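Ara h 8 allergen isoform (Arachis hypogaea, PDB 6V8S) probably binds small hydrophobic ligands in the manner of Bet v 1 family pathogenesis-related proteins, which are linked to plant defence and, tentatively, to abscisic acid sensing. Local coordinates at residues A[93-98]-A[119-124]. Residues are numbered along the deposited sequence; the frame is centred on the assembly and turned at random.
Sequences EILEKV and FHTKGD
Antiparallel pairing joins Lys97 to His120 and Val98 to Phe119 at the open end of the hairpin made by strands 95-107 and 110-121, in the curved sheet that wraps the long helix 129-152. His120 N donates to Lys97 O at 2.9 Å, while His120 O takes Glu96 N at 2.8 Å and, weakly, Lys97 N. Glu96 and Lys97 thus both face His120, a classic beta bulge at a corner of this Bet v 1 fold; the register resumes, shifted by one, at the non-hydrogen-bonded pair Leu95-Thr121. Beyond it Lys122 N donates a hydrogen bond to Ile94 O (2.9 Å), and its extended side chain is long enough for NZ to donate another to Glu93 O at 2.7 Å. On the face that meets the helix, buried apolar side chains exclude water: Val98 CG1, swung across from the backbone N (chi1 -169°), sits 4.0 Å above the centre of the Phe119 ring, and Leu95 CD1 meets the ring edge. Leu95 also touches Val131, and Phe119 Val135. Lys97 and His120 share the opposite, partly exposed face, with Lys97 CE 3.6 Å from the imidazole centroid. From the corner, Glu96 OE2 reaches His120 ND1 through a water, weakly held by the carboxylate.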
loop_
_atom_site.group_PDB
_atom_site.type_symbol
_atom_site.label_atom_id
_atom_site.label_comp_id
_atom_site.label_asym_id
_atom_site.label_seq_id
_atom_site.Cartn_x
_atom_site.Cartn_y
_atom_site.Cartn_z
ATOM N N GLU A 93 13.622 7.512 -7.099
ATOM C CA GLU A 93 14.024 8.556 -8.080
ATOM C C GLU A 93 13.629 8.136 -9.508
ATOM O O GLU A 93 13.209 8.978 -10.291
ATOM C CB GLU A 93 15.497 8.884 -7.935
ATOM C CG GLU A 93 15.828 9.504 -6.574
ATOM C CD GLU A 93 15.230 10.877 -6.261
ATOM O OE1 GLU A 93 14.973 11.678 -7.211
ATOM O OE2 GLU A 93 14.961 11.097 -5.065
ATOM N N ILE A 94 13.717 6.852 -9.835
ATOM C CA ILE A 94 13.523 6.345 -11.237
ATOM C C ILE A 94 12.031 6.214 -11.534
ATOM O O ILE A 94 11.675 5.949 -12.696
ATOM C CB ILE A 94 14.290 5.026 -11.439
ATOM C CG1 ILE A 94 14.502 4.720 -12.935
ATOM C CG2 ILE A 94 13.605 3.873 -10.740
ATOM C CD1 ILE A 94 15.509 3.678 -13.234
ATOM N N LEU A 95 11.136 6.394 -10.543
ATOM C CA LEU A 95 9.686 6.139 -10.701
ATOM C C LEU A 95 8.937 7.468 -10.860
ATOM O O LEU A 95 9.154 8.383 -10.043
ATOM C CB LEU A 95 9.153 5.372 -9.495
ATOM C CG LEU A 95 9.573 3.905 -9.392
ATOM C CD1 LEU A 95 8.906 3.204 -8.255
ATOM C CD2 LEU A 95 9.322 3.124 -10.693
ATOM N N GLU A 96 7.993 7.483 -11.795
ATOM C CA GLU A 96 6.934 8.516 -11.865
ATOM C C GLU A 96 5.863 8.161 -10.838
ATOM O O GLU A 96 5.433 9.085 -10.140
ATOM C CB GLU A 96 6.289 8.594 -13.255
ATOM C CG GLU A 96 7.200 9.056 -14.341
ATOM C CD GLU A 96 6.662 8.827 -15.749
ATOM O OE1 GLU A 96 7.179 9.524 -16.681
ATOM O OE2 GLU A 96 5.721 7.995 -15.943
ATOM N N LYS A 97 5.464 6.889 -10.754
ATOM C CA LYS A 97 4.406 6.436 -9.816
ATOM C C LYS A 97 4.378 4.892 -9.802
ATOM O O LYS A 97 4.914 4.229 -10.742
ATOM C CB LYS A 97 3.038 7.006 -10.211
ATOM C CG LYS A 97 2.526 6.558 -11.600
ATOM C CD LYS A 97 1.128 6.997 -11.890
ATOM C CE LYS A 97 0.688 6.567 -13.266
ATOM N NZ LYS A 97 -0.654 7.060 -13.611
ATOM N N VAL A 98 3.749 4.336 -8.774
ATOM C CA VAL A 98 3.400 2.885 -8.743
ATOM C C VAL A 98 1.925 2.781 -8.392
ATOM O O VAL A 98 1.503 3.392 -7.374
ATOM C CB VAL A 98 4.278 2.090 -7.742
ATOM C CG1 VAL A 98 4.103 0.593 -7.916
ATOM C CG2 VAL A 98 5.678 2.525 -7.782
ATOM N N PHE A 119 4.429 -0.456 -12.131
ATOM C CA PHE A 119 5.528 0.532 -11.979
ATOM C C PHE A 119 5.589 1.381 -13.248
ATOM O O PHE A 119 5.626 0.822 -14.401
ATOM C CB PHE A 119 6.872 -0.172 -11.746
ATOM C CG PHE A 119 6.960 -0.954 -10.458
ATOM C CD1 PHE A 119 6.362 -2.207 -10.344
ATOM C CD2 PHE A 119 7.703 -0.490 -9.386
ATOM C CE1 PHE A 119 6.526 -2.965 -9.200
ATOM C CE2 PHE A 119 7.828 -1.240 -8.228
ATOM C CZ PHE A 119 7.227 -2.456 -8.130
ATOM N N HIS A 120 5.553 2.698 -13.094
ATOM C CA HIS A 120 5.779 3.680 -14.193
ATOM C C HIS A 120 7.143 4.300 -13.964
ATOM O O HIS A 120 7.298 5.087 -12.963
ATOM C CB HIS A 120 4.671 4.749 -14.222
ATOM C CG HIS A 120 3.326 4.192 -14.476
ATOM N ND1 HIS A 120 2.668 4.393 -15.673
ATOM C CD2 HIS A 120 2.524 3.405 -13.705
ATOM C CE1 HIS A 120 1.507 3.738 -15.638
ATOM N NE2 HIS A 120 1.409 3.114 -14.458
ATOM N N THR A 121 8.119 3.923 -14.799
ATOM C CA THR A 121 9.488 4.482 -14.699
ATOM C C THR A 121 9.539 5.758 -15.534
ATOM O O THR A 121 8.734 5.889 -16.476
ATOM C CB THR A 121 10.545 3.461 -15.107
ATOM O OG1 THR A 121 10.234 3.051 -16.430
ATOM C CG2 THR A 121 10.629 2.277 -14.179
ATOM N N LYS A 122 10.456 6.656 -15.202
ATOM C CA LYS A 122 10.763 7.865 -16.020
ATOM C C LYS A 122 11.296 7.420 -17.373
ATOM O O LYS A 122 12.002 6.367 -17.444
ATOM C CB LYS A 122 11.755 8.778 -15.286
ATOM C CG LYS A 122 11.118 9.440 -14.063
ATOM C CD LYS A 122 12.081 10.191 -13.219
ATOM C CE LYS A 122 11.393 11.031 -12.160
ATOM N NZ LYS A 122 12.376 11.398 -11.111
ATOM N N GLY A 123 10.916 8.180 -18.410
ATOM C CA GLY A 123 11.287 7.915 -19.813
ATOM C C GLY A 123 10.993 6.473 -20.167
ATOM O O GLY A 123 9.881 6.006 -19.937
ATOM N N ASP A 124 11.999 5.779 -20.685
ATOM C CA ASP A 124 11.902 4.366 -21.170
ATOM C C ASP A 124 12.738 3.480 -20.245
ATOM O O ASP A 124 13.126 2.398 -20.687
ATOM C CB ASP A 124 12.337 4.287 -22.637
ATOM C CG ASP A 124 11.437 5.076 -23.565
ATOM O OD1 ASP A 124 10.276 5.429 -23.173
ATOM O OD2 ASP A 124 11.918 5.341 -24.683
HETATM O O HOH W 1 3.740 6.092 -17.930
HETATM O O HOH W 2 9.224 10.449 -18.006
#